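Local coordinates for protein borrelidin polyketide synthase, type I (Streptomyces parvulus, PDB 6OBT) that probably removes water from beta-hydroxyacyl intermediates, as the dehydratase domain of a modular polyketide synthase that builds borrelidin, at residues 117-122 and 140-145; 109-114 and 148-153; 163-168 and 283-288; 206-211 and 272-277. All blocks are in the same frame, centred on the assembly; numbering follows the deposited sequence.

Contact 1: 117-122 and 140-145; sequences DTVQVR and SRRDDG
Gln120 and Arg141 pair across an antiparallel beta hairpin formed by strands 119-127 and 134-142, part of the beta framework of what is, by family, a hotdog-type dehydratase. They are a hydrogen-bonded pair: Gln120 N gives to Arg141 O at 2.9 Å, and Arg141 N to Gln120 O at the same distance.

Their side chains leave the hairpin together and lie side by side. Arg141 is extended as far as CD and then bends (chi3 73°), which turns its guanidinium back to Gln120. NH2 meets a lone pair of Gln120 OE1 at 2.8 Å, NE adds a weak bond to the same oxygen, and amide and guanidinium lie nearly coplanar, 17° apart. Arg141 NH2 also forms a salt bridge with Asp50 of the second subunit, so the pair sits at the dimer contact.

The charged contact is a salt bridge between Asp117 OD2 and Arg142 NH1 at 2.8 Å, with the carboxylate and guanidinium planes 46° apart; Gly114 N donates to the same carboxylate oxygen.

Apolar contact is made chiefly by Val119 against Ser140. Ser140 OG is hydrogen-bonded to His150 NE2, while Ser140 CB presses on Val119 CG1 at 3.4 Å, tighter than usual for two carbons.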
loop_
_atom_site.group_PDB
_atom_site.type_symbol
_atom_site.label_atom_id
_atom_site.label_comp_id
_atom_site.label_asym_id
_atom_site.label_seq_id
_atom_site.Cartn_x
_atom_site.Cartn_y
_atom_site.Cartn_z
ATOM N N ASP A 117 21.261 7.749 -2.694
ATOM C CA ASP A 117 19.921 7.483 -3.193
ATOM C C ASP A 117 19.079 6.722 -2.177
ATOM O O ASP A 117 19.572 5.880 -1.427
ATOM C CB ASP A 117 19.988 6.686 -4.499
ATOM C CG ASP A 117 20.366 7.545 -5.690
ATOM O OD1 ASP A 117 20.373 8.789 -5.559
ATOM O OD2 ASP A 117 20.652 6.972 -6.762
ATOM N N THR A 118 17.794 7.047 -2.156
ATOM C CA THR A 118 16.784 6.224 -1.510
ATOM C C THR A 118 15.691 5.962 -2.533
ATOM O O THR A 118 15.334 6.850 -3.313
ATOM C CB THR A 118 16.233 6.907 -0.256
ATOM O OG1 THR A 118 15.354 6.006 0.417
ATOM C CG2 THR A 118 15.488 8.188 -0.613
ATOM N N VAL A 119 15.205 4.733 -2.590
ATOM C CA VAL A 119 14.284 4.345 -3.648
ATOM C C VAL A 119 13.123 3.575 -3.040
ATOM O O VAL A 119 13.337 2.640 -2.260
ATOM C CB VAL A 119 14.995 3.501 -4.724
ATOM C CG1 VAL A 119 14.055 3.175 -5.833
ATOM C CG2 VAL A 119 16.183 4.249 -5.277
ATOM N N GLN A 120 11.895 3.961 -3.399
ATOM C CA GLN A 120 10.723 3.166 -3.060
ATOM C C GLN A 120 10.602 2.002 -4.041
ATOM O O GLN A 120 10.775 2.172 -5.247
ATOM C CB GLN A 120 9.452 4.025 -3.097
ATOM C CG GLN A 120 9.415 5.127 -2.048
ATOM C CD GLN A 120 8.222 6.045 -2.232
ATOM O OE1 GLN A 120 7.908 6.451 -3.352
ATOM N NE2 GLN A 120 7.546 6.368 -1.133
ATOM N N VAL A 121 10.292 0.821 -3.526
ATOM C CA VAL A 121 10.133 -0.348 -4.376
ATOM C C VAL A 121 8.736 -0.919 -4.193
ATOM O O VAL A 121 8.144 -0.834 -3.114
ATOM C CB VAL A 121 11.228 -1.402 -4.083
ATOM C CG1 VAL A 121 12.594 -0.783 -4.308
ATOM C CG2 VAL A 121 11.134 -1.897 -2.659
ATOM N N ARG A 122 8.194 -1.477 -5.276
ATOM C CA ARG A 122 6.904 -2.156 -5.245
ATOM C C ARG A 122 7.003 -3.511 -5.933
ATOM O O ARG A 122 7.635 -3.634 -6.983
ATOM C CB ARG A 122 5.827 -1.346 -5.949
ATOM C CG ARG A 122 5.684 0.062 -5.432
ATOM C CD ARG A 122 5.025 0.065 -4.053
ATOM N NE ARG A 122 4.669 1.418 -3.643
ATOM C CZ ARG A 122 5.390 2.166 -2.814
ATOM N NH1 ARG A 122 6.523 1.691 -2.301
ATOM N NH2 ARG A 122 4.980 3.394 -2.500
ATOM N N SER A 140 10.319 0.702 -9.181
ATOM C CA SER A 140 10.992 1.552 -8.218
ATOM C C SER A 140 10.724 3.000 -8.571
ATOM O O SER A 140 10.306 3.318 -9.688
ATOM C CB SER A 140 12.489 1.274 -8.171
ATOM O OG SER A 140 13.169 2.017 -9.169
ATOM N N ARG A 141 10.940 3.872 -7.586
ATOM C CA ARG A 141 10.777 5.301 -7.788
ATOM C C ARG A 141 11.709 6.045 -6.847
ATOM O O ARG A 141 11.686 5.814 -5.632
ATOM C CB ARG A 141 9.333 5.740 -7.552
ATOM C CG ARG A 141 9.103 7.198 -7.902
ATOM C CD ARG A 141 7.666 7.569 -7.697
ATOM N NE ARG A 141 7.349 7.667 -6.279
ATOM C CZ ARG A 141 6.186 8.106 -5.805
ATOM N NH1 ARG A 141 5.228 8.485 -6.641
ATOM N NH2 ARG A 141 5.984 8.163 -4.495
ATOM N N ARG A 142 12.531 6.919 -7.418
ATOM C CA ARG A 142 13.288 7.902 -6.660
ATOM C C ARG A 142 12.423 9.134 -6.420
ATOM O O ARG A 142 11.412 9.349 -7.092
ATOM C CB ARG A 142 14.573 8.285 -7.393
ATOM C CG ARG A 142 15.302 7.099 -7.963
ATOM C CD ARG A 142 16.677 7.467 -8.489
ATOM N NE ARG A 142 17.236 6.358 -9.256
ATOM C CZ ARG A 142 18.019 5.410 -8.746
ATOM N NH1 ARG A 142 18.361 5.437 -7.464
ATOM N NH2 ARG A 142 18.470 4.437 -9.526
ATOM N N ASP A 143 12.837 9.939 -5.442
ATOM C CA ASP A 143 11.993 11.022 -4.941
ATOM C C ASP A 143 11.564 11.967 -6.062
ATOM O O ASP A 143 10.372 12.089 -6.370
ATOM C CB ASP A 143 12.734 11.768 -3.832
ATOM C CG ASP A 143 13.201 10.835 -2.726
ATOM O OD1 ASP A 143 12.722 10.987 -1.581
ATOM O OD2 ASP A 143 14.031 9.936 -3.007
ATOM N N ASP A 144 12.524 12.642 -6.694
ATOM C CA ASP A 144 12.227 13.485 -7.853
ATOM C C ASP A 144 12.317 12.613 -9.101
ATOM O O ASP A 144 13.293 12.644 -9.854
ATOM C CB ASP A 144 13.182 14.671 -7.919
ATOM C CG ASP A 144 12.678 15.879 -7.140
ATOM O OD1 ASP A 144 12.028 16.757 -7.750
ATOM O OD2 ASP A 144 12.937 15.954 -5.921
ATOM N N GLY A 145 11.278 11.810 -9.317
ATOM C CA GLY A 145 11.301 10.879 -10.431
ATOM C C GLY A 145 9.968 10.182 -10.607
ATOM O O GLY A 145 9.025 10.377 -9.832
#

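Contact 2: 109-114 and 148-153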
loop_
_atom_site.group_PDB
_atom_site.type_symbol
_atom_site.label_atom_id
_atom_site.label_comp_id
_atom_site.label_asym_id
_atom_site.label_seq_id
_atom_site.Cartn_x
_atom_site.Cartn_y
_atom_site.Cartn_z
ATOM N N SER A 109 14.629 -2.519 -17.098
ATOM C CA SER A 109 15.615 -1.511 -16.743
ATOM C C SER A 109 16.349 -1.923 -15.471
ATOM O O SER A 109 15.722 -2.430 -14.534
ATOM C CB SER A 109 14.928 -0.162 -16.517
ATOM O OG SER A 109 14.044 0.139 -17.581
ATOM N N PRO A 110 17.652 -1.692 -15.388
ATOM C CA PRO A 110 18.369 -1.971 -14.143
ATOM C C PRO A 110 18.100 -0.885 -13.110
ATOM O O PRO A 110 17.627 0.214 -13.420
ATOM C CB PRO A 110 19.838 -1.979 -14.580
ATOM C CG PRO A 110 19.869 -0.987 -15.715
ATOM C CD PRO A 110 18.526 -1.082 -16.411
ATOM N N LEU A 111 18.389 -1.213 -11.854
ATOM C CA LEU A 111 18.244 -0.250 -10.759
ATOM C C LEU A 111 19.631 0.137 -10.251
ATOM O O LEU A 111 20.335 -0.690 -9.668
ATOM C CB LEU A 111 17.390 -0.826 -9.634
ATOM C CG LEU A 111 17.172 0.185 -8.507
ATOM C CD1 LEU A 111 16.460 1.405 -9.065
ATOM C CD2 LEU A 111 16.373 -0.432 -7.377
ATOM N N VAL A 112 20.012 1.396 -10.446
ATOM C CA VAL A 112 21.313 1.900 -10.008
ATOM C C VAL A 112 21.133 2.618 -8.679
ATOM O O VAL A 112 20.335 3.557 -8.570
ATOM C CB VAL A 112 21.945 2.841 -11.045
ATOM C CG1 VAL A 112 23.369 3.223 -10.635
ATOM C CG2 VAL A 112 21.929 2.215 -12.428
ATOM N N LEU A 113 21.891 2.202 -7.670
ATOM C CA LEU A 113 21.827 2.810 -6.350
ATOM C C LEU A 113 22.982 3.791 -6.198
ATOM O O LEU A 113 24.151 3.392 -6.211
ATOM C CB LEU A 113 21.862 1.753 -5.249
ATOM C CG LEU A 113 20.634 0.837 -5.196
ATOM C CD1 LEU A 113 20.862 -0.352 -4.273
ATOM C CD2 LEU A 113 19.407 1.628 -4.777
ATOM N N GLY A 114 22.654 5.074 -6.074
ATOM C CA GLY A 114 23.667 6.046 -5.738
ATOM C C GLY A 114 24.062 5.942 -4.281
ATOM O O GLY A 114 23.393 5.282 -3.482
ATOM N N VAL A 148 9.625 3.262 -12.506
ATOM C CA VAL A 148 10.440 2.533 -13.476
ATOM C C VAL A 148 10.141 1.058 -13.296
ATOM O O VAL A 148 10.134 0.563 -12.165
ATOM C CB VAL A 148 11.952 2.789 -13.302
ATOM C CG1 VAL A 148 12.749 1.910 -14.266
ATOM C CG2 VAL A 148 12.282 4.251 -13.537
ATOM N N THR A 149 9.884 0.359 -14.399
ATOM C CA THR A 149 9.584 -1.069 -14.336
ATOM C C THR A 149 10.881 -1.863 -14.478
ATOM O O THR A 149 11.607 -1.715 -15.470
ATOM C CB THR A 149 8.587 -1.474 -15.424
ATOM O OG1 THR A 149 7.432 -0.624 -15.374
ATOM C CG2 THR A 149 8.167 -2.952 -15.251
ATOM N N HIS A 150 11.168 -2.701 -13.487
ATOM C CA HIS A 150 12.398 -3.469 -13.471
ATOM C C HIS A 150 12.190 -4.927 -13.841
ATOM O O HIS A 150 13.157 -5.583 -14.231
ATOM C CB HIS A 150 13.061 -3.382 -12.088
ATOM C CG HIS A 150 13.456 -1.991 -11.711
ATOM N ND1 HIS A 150 14.432 -1.289 -12.388
ATOM C CD2 HIS A 150 12.974 -1.154 -10.762
ATOM C CE1 HIS A 150 14.543 -0.079 -11.863
ATOM N NE2 HIS A 150 13.667 0.027 -10.875
ATOM N N ALA A 151 10.963 -5.438 -13.750
ATOM C CA ALA A 151 10.715 -6.834 -14.104
ATOM C C ALA A 151 9.217 -7.067 -14.247
ATOM O O ALA A 151 8.406 -6.414 -13.581
ATOM C CB ALA A 151 11.297 -7.792 -13.063
ATOM N N GLU A 152 8.862 -8.004 -15.130
ATOM C CA GLU A 152 7.483 -8.433 -15.307
ATOM C C GLU A 152 7.478 -9.941 -15.491
ATOM O O GLU A 152 8.431 -10.511 -16.033
ATOM C CB GLU A 152 6.808 -7.742 -16.501
ATOM C CG GLU A 152 6.636 -6.223 -16.295
ATOM C CD GLU A 152 5.826 -5.552 -17.385
ATOM O OE1 GLU A 152 6.429 -4.907 -18.267
ATOM O OE2 GLU A 152 4.582 -5.652 -17.354
ATOM N N GLY A 153 6.422 -10.586 -15.018
ATOM C CA GLY A 153 6.391 -12.030 -15.125
ATOM C C GLY A 153 5.078 -12.628 -14.675
ATOM O O GLY A 153 4.074 -11.931 -14.495
HETATM O O HOH W 1 15.934 -5.069 -14.062
#
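Val148 opens the contact by laying its CG1 against Ser109 CB at 3.8 Å, at the start of strand 148-156. Thr149 turns its side chain away and offers backbone instead, its O lying 3.8 Å from the same Ser109 CB.

His150 does most of the work. Its CG lies anti to the carbonyl carbon (chi1 -62°), and the ring is thereby directed at the loop. ND1 donates to Ser109 O at 2.8 Å in an almost straight bond, 171° at the hydrogen. The oxygen lies in the plane of the imidazole, although ND1 itself approaches from above the carbonyl plane of Ser109. A water gives one hydrogen to Ser109 O and the other to His150 O, so the serine carbonyl accepts twice. Pro110 O sits at the ring edge, 3.5 Å from His150 CE1.

This is consistent with the hotdog fold of the dehydratase family, with strands curving round a long helix, here 83-97; Trp86 of that helix sets its ring almost parallel to the imidazole. Leu111 CB lies over a face of the ring, 4.0 Å from its centroid, in a CH-pi contact, and Leu111 CD1 reaches His150 NE2, the nitrogen bonded to Ser140 OG, at 3.6 Å. With Ala151, which follows, His150 forms a classic beta bulge: both residues face Met138 on the neighbouring strand 134-142.

Contact 3: 163-168 and 283-288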
loop_
_atom_site.group_PDB
_atom_site.type_symbol
_atom_site.label_atom_id
_atom_site.label_comp_id
_atom_site.label_asym_id
_atom_site.label_seq_id
_atom_site.Cartn_x
_atom_site.Cartn_y
_atom_site.Cartn_z
ATOM N N GLU A 163 15.362 -33.248 -8.259
ATOM C CA GLU A 163 15.974 -34.558 -8.174
ATOM C C GLU A 163 16.962 -34.595 -7.019
ATOM O O GLU A 163 17.412 -33.548 -6.539
ATOM C CB GLU A 163 16.662 -34.913 -9.498
ATOM C CG GLU A 163 17.984 -34.238 -9.749
ATOM C CD GLU A 163 18.443 -34.421 -11.186
ATOM O OE1 GLU A 163 17.614 -34.867 -12.007
ATOM O OE2 GLU A 163 19.619 -34.109 -11.497
ATOM N N PRO A 164 17.284 -35.779 -6.510
ATOM C CA PRO A 164 18.225 -35.875 -5.392
ATOM C C PRO A 164 19.666 -35.720 -5.863
ATOM O O PRO A 164 19.970 -35.707 -7.055
ATOM C CB PRO A 164 17.975 -37.284 -4.845
ATOM C CG PRO A 164 17.519 -38.067 -6.033
ATOM C CD PRO A 164 16.790 -37.101 -6.936
ATOM N N LEU A 165 20.557 -35.612 -4.882
ATOM C CA LEU A 165 21.996 -35.501 -5.099
ATOM C C LEU A 165 22.646 -36.800 -4.639
ATOM O O LEU A 165 22.880 -36.982 -3.434
ATOM C CB LEU A 165 22.562 -34.307 -4.323
ATOM C CG LEU A 165 23.905 -33.737 -4.780
ATOM C CD1 LEU A 165 23.923 -33.519 -6.284
ATOM C CD2 LEU A 165 24.207 -32.453 -4.040
ATOM N N PRO A 166 22.938 -37.737 -5.544
ATOM C CA PRO A 166 23.365 -39.076 -5.095
ATOM C C PRO A 166 24.818 -39.157 -4.636
ATOM O O PRO A 166 25.152 -40.072 -3.869
ATOM C CB PRO A 166 23.115 -39.949 -6.335
ATOM C CG PRO A 166 22.205 -39.124 -7.231
ATOM C CD PRO A 166 22.631 -37.715 -6.981
ATOM N N GLU A 167 25.701 -38.275 -5.109
ATOM C CA GLU A 167 27.086 -38.217 -4.636
ATOM C C GLU A 167 27.639 -36.819 -4.893
ATOM O O GLU A 167 27.182 -36.107 -5.794
ATOM C CB GLU A 167 27.983 -39.273 -5.303
ATOM C CG GLU A 167 28.197 -39.116 -6.806
ATOM C CD GLU A 167 27.099 -39.765 -7.619
ATOM O OE1 GLU A 167 25.919 -39.462 -7.371
ATOM O OE2 GLU A 167 27.420 -40.596 -8.497
ATOM N N TRP A 168 28.636 -36.436 -4.086
ATOM C CA TRP A 168 29.277 -35.124 -4.245
ATOM C C TRP A 168 30.777 -35.189 -3.963
ATOM O O TRP A 168 31.186 -35.707 -2.906
ATOM C CB TRP A 168 28.634 -34.093 -3.327
ATOM C CG TRP A 168 29.133 -32.696 -3.609
ATOM C CD1 TRP A 168 30.062 -31.995 -2.900
ATOM C CD2 TRP A 168 28.725 -31.850 -4.686
ATOM N NE1 TRP A 168 30.256 -30.749 -3.467
ATOM C CE2 TRP A 168 29.450 -30.642 -4.571
ATOM C CE3 TRP A 168 27.824 -31.998 -5.744
ATOM C CZ2 TRP A 168 29.287 -29.586 -5.461
ATOM C CZ3 TRP A 168 27.665 -30.940 -6.632
ATOM C CH2 TRP A 168 28.398 -29.759 -6.487
ATOM N N GLN A 283 20.422 -26.441 -10.949
ATOM C CA GLN A 283 19.923 -27.157 -9.785
ATOM C C GLN A 283 20.858 -26.826 -8.638
ATOM O O GLN A 283 22.083 -26.839 -8.812
ATOM C CB GLN A 283 19.899 -28.691 -9.991
ATOM C CG GLN A 283 19.055 -29.196 -11.130
ATOM C CD GLN A 283 19.447 -30.593 -11.523
ATOM O OE1 GLN A 283 18.824 -31.556 -11.095
ATOM N NE2 GLN A 283 20.496 -30.718 -12.329
ATOM N N ALA A 284 20.296 -26.540 -7.474
ATOM C CA ALA A 284 21.107 -26.326 -6.282
ATOM C C ALA A 284 20.570 -27.142 -5.115
ATOM O O ALA A 284 19.357 -27.234 -4.917
ATOM C CB ALA A 284 21.152 -24.860 -5.890
ATOM N N TRP A 285 21.489 -27.737 -4.349
ATOM C CA TRP A 285 21.188 -28.488 -3.133
ATOM C C TRP A 285 21.954 -27.865 -1.971
ATOM O O TRP A 285 22.912 -27.115 -2.178
ATOM C CB TRP A 285 21.577 -29.974 -3.270
ATOM C CG TRP A 285 20.915 -30.702 -4.410
ATOM C CD1 TRP A 285 19.806 -31.484 -4.339
ATOM C CD2 TRP A 285 21.323 -30.712 -5.788
ATOM N NE1 TRP A 285 19.491 -31.985 -5.581
ATOM C CE2 TRP A 285 20.399 -31.512 -6.490
ATOM C CE3 TRP A 285 22.373 -30.115 -6.494
ATOM C CZ2 TRP A 285 20.507 -31.755 -7.861
ATOM C CZ3 TRP A 285 22.468 -30.345 -7.862
ATOM C CH2 TRP A 285 21.551 -31.172 -8.525
ATOM N N ASP A 286 21.541 -28.162 -0.736
ATOM C CA ASP A 286 22.378 -27.751 0.387
ATOM C C ASP A 286 23.517 -28.758 0.614
ATOM O O ASP A 286 23.671 -29.743 -0.113
ATOM C CB ASP A 286 21.539 -27.551 1.650
ATOM C CG ASP A 286 20.911 -28.834 2.175
ATOM O OD1 ASP A 286 21.197 -29.939 1.668
ATOM O OD2 ASP A 286 20.085 -28.720 3.109
ATOM N N GLU A 287 24.318 -28.505 1.655
ATOM C CA GLU A 287 25.491 -29.326 1.937
ATOM C C GLU A 287 25.129 -30.779 2.232
ATOM O O GLU A 287 26.005 -31.647 2.170
ATOM C CB GLU A 287 26.268 -28.736 3.116
ATOM C CG GLU A 287 27.215 -27.610 2.743
ATOM C CD GLU A 287 28.291 -27.378 3.785
ATOM O OE1 GLU A 287 28.408 -28.200 4.719
ATOM O OE2 GLU A 287 29.024 -26.370 3.672
ATOM N N SER A 288 23.866 -31.067 2.536
ATOM C CA SER A 288 23.415 -32.421 2.806
ATOM C C SER A 288 22.642 -33.023 1.641
ATOM O O SER A 288 22.032 -34.087 1.797
ATOM C CB SER A 288 22.559 -32.440 4.073
ATOM O OG SER A 288 21.597 -31.404 4.029
#
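Trp285 and Leu165 make the tight part of this contact, together with one carbonyl from Glu163. The leucine spreads its two methyls over one face of the indole: CD1 sits over the six-membered ring, 3.7 Å from its centroid and only 9° off the normal, a CH-pi contact. The other methyl, CD2, settles at the base of the ring, 3.7 Å from Trp285 CB. Leu165 CG stands roughly anti to the backbone N (chi1 -159°), which carries both methyls down onto the indole. At the ring edge Trp285 NE1 donates to Glu163 O at 2.8 Å, nearly straight at 167°, with the oxygen in the plane of the indole. Face and edge of the tryptophan are thus both engaged by the loop segment 163-168.

The outer side is much looser. Glu163 CG only grazes the indole, 4.0 Å from Trp285 CZ2, and the glutamate side chain crosses that of Gln283 at about a right angle, though the way the Gln283 amide is turned is doubtful and nothing should rest on it. Pro164, exposed in the assembly, points its ring away from strand 281-286.

Beneath the indole lies the beta framework. Strand 281-286 runs between 270-276 and 291-301, and Arg274 touches Trp285 from the first of these. Arg272, also on 270-276, packs against both Leu165 and Trp168, while Trp168 NE1 reaches Glu212 on strand 208-214.

Contact 4: 206-211 and 272-277; sequences GEDLVA and RVRIDP
Arg274 runs out extended through CD and then folds at chi3 (-81°), a bend that lays its guanidinium over Val210 and turns NH1 to Asp208. The aspartate helps by setting its CG beside its own backbone N. These residues belong to an antiparallel ladder between strands 208-214 and 270-276, in the second half of what is, by family, a double-hotdog dehydratase fold.

Asp208 OD2 and Arg274 NH1 form a salt bridge at 2.6 Å. The oxygen lies at the guanidinium edge, in its plane, but the carboxylate is turned nearly perpendicular, 80° away, and the hydrogen bond within the bridge is bent and weak. Val210 CG1 lies over one guanidinium face, 3.9 Å from Arg274 NE, so the charged group is held both at its edge and from above.

Two hydrogen-bonded pairs bracket Val210 and Arg274. Leu209 N gives to Ile275 O at 3.0 Å, and Leu209 O accepts from Ile275 N at 2.8 Å. Ala211 and Val273 exchange the same two bonds. On the sheet face of these four residues, Leu209 and Ile275 point the same way and touch at their ends, CD2 to CD1 3.7 Å.

Near the start of strand 208-214 two carboxylates come close, like charges with Asp208 OD1 3.8 Å from Asp276 OD2. The latter oxygen accepts a hydrogen bond from Gln278 N, which probably eases the approach.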
loop_
_atom_site.group_PDB
_atom_site.type_symbol
_atom_site.label_atom_id
_atom_site.label_comp_id
_atom_site.label_asym_id
_atom_site.label_seq_id
_atom_site.Cartn_x
_atom_site.Cartn_y
_atom_site.Cartn_z
ATOM N N GLY A 206 31.414 -33.862 -17.017
ATOM C CA GLY A 206 30.923 -34.084 -18.366
ATOM C C GLY A 206 30.770 -32.749 -19.067
ATOM O O GLY A 206 31.714 -31.953 -19.145
ATOM N N GLU A 207 29.565 -32.471 -19.563
ATOM C CA GLU A 207 29.276 -31.189 -20.195
ATOM C C GLU A 207 28.685 -30.178 -19.226
ATOM O O GLU A 207 28.389 -29.051 -19.635
ATOM C CB GLU A 207 28.327 -31.379 -21.386
ATOM C CG GLU A 207 29.028 -31.695 -22.719
ATOM C CD GLU A 207 29.452 -30.445 -23.483
ATOM O OE1 GLU A 207 30.518 -29.875 -23.164
ATOM O OE2 GLU A 207 28.719 -30.036 -24.410
ATOM N N ASP A 208 28.515 -30.549 -17.961
ATOM C CA ASP A 208 27.950 -29.664 -16.956
ATOM C C ASP A 208 29.032 -29.043 -16.081
ATOM O O ASP A 208 30.156 -29.539 -15.969
ATOM C CB ASP A 208 26.954 -30.405 -16.064
ATOM C CG ASP A 208 25.763 -30.917 -16.823
ATOM O OD1 ASP A 208 25.551 -30.477 -17.972
ATOM O OD2 ASP A 208 25.029 -31.761 -16.266
ATOM N N LEU A 209 28.651 -27.940 -15.445
ATOM C CA LEU A 209 29.442 -27.267 -14.430
ATOM C C LEU A 209 28.880 -27.586 -13.048
ATOM O O LEU A 209 27.665 -27.487 -12.841
ATOM C CB LEU A 209 29.385 -25.762 -14.685
ATOM C CG LEU A 209 30.276 -24.800 -13.934
ATOM C CD1 LEU A 209 31.614 -24.757 -14.637
ATOM C CD2 LEU A 209 29.595 -23.447 -13.957
ATOM N N VAL A 210 29.747 -27.965 -12.103
ATOM C CA VAL A 210 29.327 -28.099 -10.711
ATOM C C VAL A 210 30.245 -27.270 -9.823
ATOM O O VAL A 210 31.435 -27.102 -10.107
ATOM C CB VAL A 210 29.258 -29.566 -10.216
ATOM C CG1 VAL A 210 28.245 -30.347 -11.034
ATOM C CG2 VAL A 210 30.651 -30.246 -10.267
ATOM N N ALA A 211 29.672 -26.741 -8.740
ATOM C CA ALA A 211 30.375 -25.786 -7.898
ATOM C C ALA A 211 29.860 -25.846 -6.467
ATOM O O ALA A 211 28.678 -26.122 -6.223
ATOM C CB ALA A 211 30.224 -24.358 -8.439
ATOM N N ARG A 272 25.453 -26.614 -3.164
ATOM C CA ARG A 272 26.046 -27.412 -4.235
ATOM C C ARG A 272 25.209 -27.204 -5.490
ATOM O O ARG A 272 23.978 -27.336 -5.447
ATOM C CB ARG A 272 26.097 -28.891 -3.833
ATOM C CG ARG A 272 26.953 -29.071 -2.615
ATOM C CD ARG A 272 26.850 -30.436 -1.961
ATOM N NE ARG A 272 27.835 -30.522 -0.888
ATOM C CZ ARG A 272 28.167 -31.643 -0.258
ATOM N NH1 ARG A 272 29.080 -31.620 0.705
ATOM N NH2 ARG A 272 27.580 -32.782 -0.584
ATOM N N VAL A 273 25.861 -26.815 -6.585
ATOM C CA VAL A 273 25.184 -26.269 -7.754
ATOM C C VAL A 273 25.573 -27.075 -8.985
ATOM O O VAL A 273 26.739 -27.449 -9.148
ATOM C CB VAL A 273 25.527 -24.775 -7.931
ATOM C CG1 VAL A 273 24.770 -24.174 -9.101
ATOM C CG2 VAL A 273 25.207 -24.011 -6.654
ATOM N N ARG A 274 24.596 -27.348 -9.847
ATOM C CA ARG A 274 24.836 -28.030 -11.114
ATOM C C ARG A 274 24.195 -27.223 -12.223
ATOM O O ARG A 274 22.983 -26.984 -12.188
ATOM C CB ARG A 274 24.271 -29.460 -11.128
ATOM C CG ARG A 274 24.414 -30.088 -12.538
ATOM C CD ARG A 274 24.005 -31.551 -12.573
ATOM N NE ARG A 274 25.074 -32.418 -12.096
ATOM C CZ ARG A 274 25.861 -33.150 -12.881
ATOM N NH1 ARG A 274 25.720 -33.112 -14.199
ATOM N NH2 ARG A 274 26.798 -33.925 -12.347
ATOM N N ILE A 275 25.001 -26.807 -13.200
ATOM C CA ILE A 275 24.561 -25.955 -14.300
ATOM C C ILE A 275 24.690 -26.744 -15.597
ATOM O O ILE A 275 25.744 -27.332 -15.870
ATOM C CB ILE A 275 25.381 -24.649 -14.371
ATOM C CG1 ILE A 275 25.371 -23.938 -13.013
ATOM C CG2 ILE A 275 24.854 -23.726 -15.481
ATOM C CD1 ILE A 275 26.091 -22.597 -13.016
ATOM N N ASP A 276 23.632 -26.736 -16.402
ATOM C CA ASP A 276 23.603 -27.432 -17.692
ATOM C C ASP A 276 23.381 -26.420 -18.807
ATOM O O ASP A 276 22.245 -25.945 -18.987
ATOM C CB ASP A 276 22.502 -28.498 -17.705
ATOM C CG ASP A 276 22.224 -29.078 -19.104
ATOM O OD1 ASP A 276 21.265 -29.870 -19.226
ATOM O OD2 ASP A 276 22.948 -28.774 -20.076
ATOM N N PRO A 277 24.399 -26.084 -19.600
ATOM C CA PRO A 277 24.210 -25.114 -20.689
ATOM C C PRO A 277 23.455 -25.640 -21.903
ATOM O O PRO A 277 23.247 -24.874 -22.850
ATOM C CB PRO A 277 25.655 -24.740 -21.067
ATOM C CG PRO A 277 26.479 -25.107 -19.871
ATOM C CD PRO A 277 25.823 -26.342 -19.332
#

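In the fold
The four contacts fall into two pairs on opposite sides of the chain's centre. Contacts 1 and 2 lie about 10 Å apart between centres and reach the neighbouring strands 134-142 and 148-156 respectively; contact 1 is nested inside the loop that contact 2 closes. Contacts 3 and 4, about 12 Å apart, meet along strands 270-276 and 281-286, with contact 4 nested inside contact 3. The first pair closes before the second opens, and centres of contacts 1 and 3 stand about 40 Å apart. This sequential layout is consistent with two hotdog halves placed side by side; contact 1 reaches the second subunit, whereas contacts 2, 3 and 4 touch no other chain of the assembly.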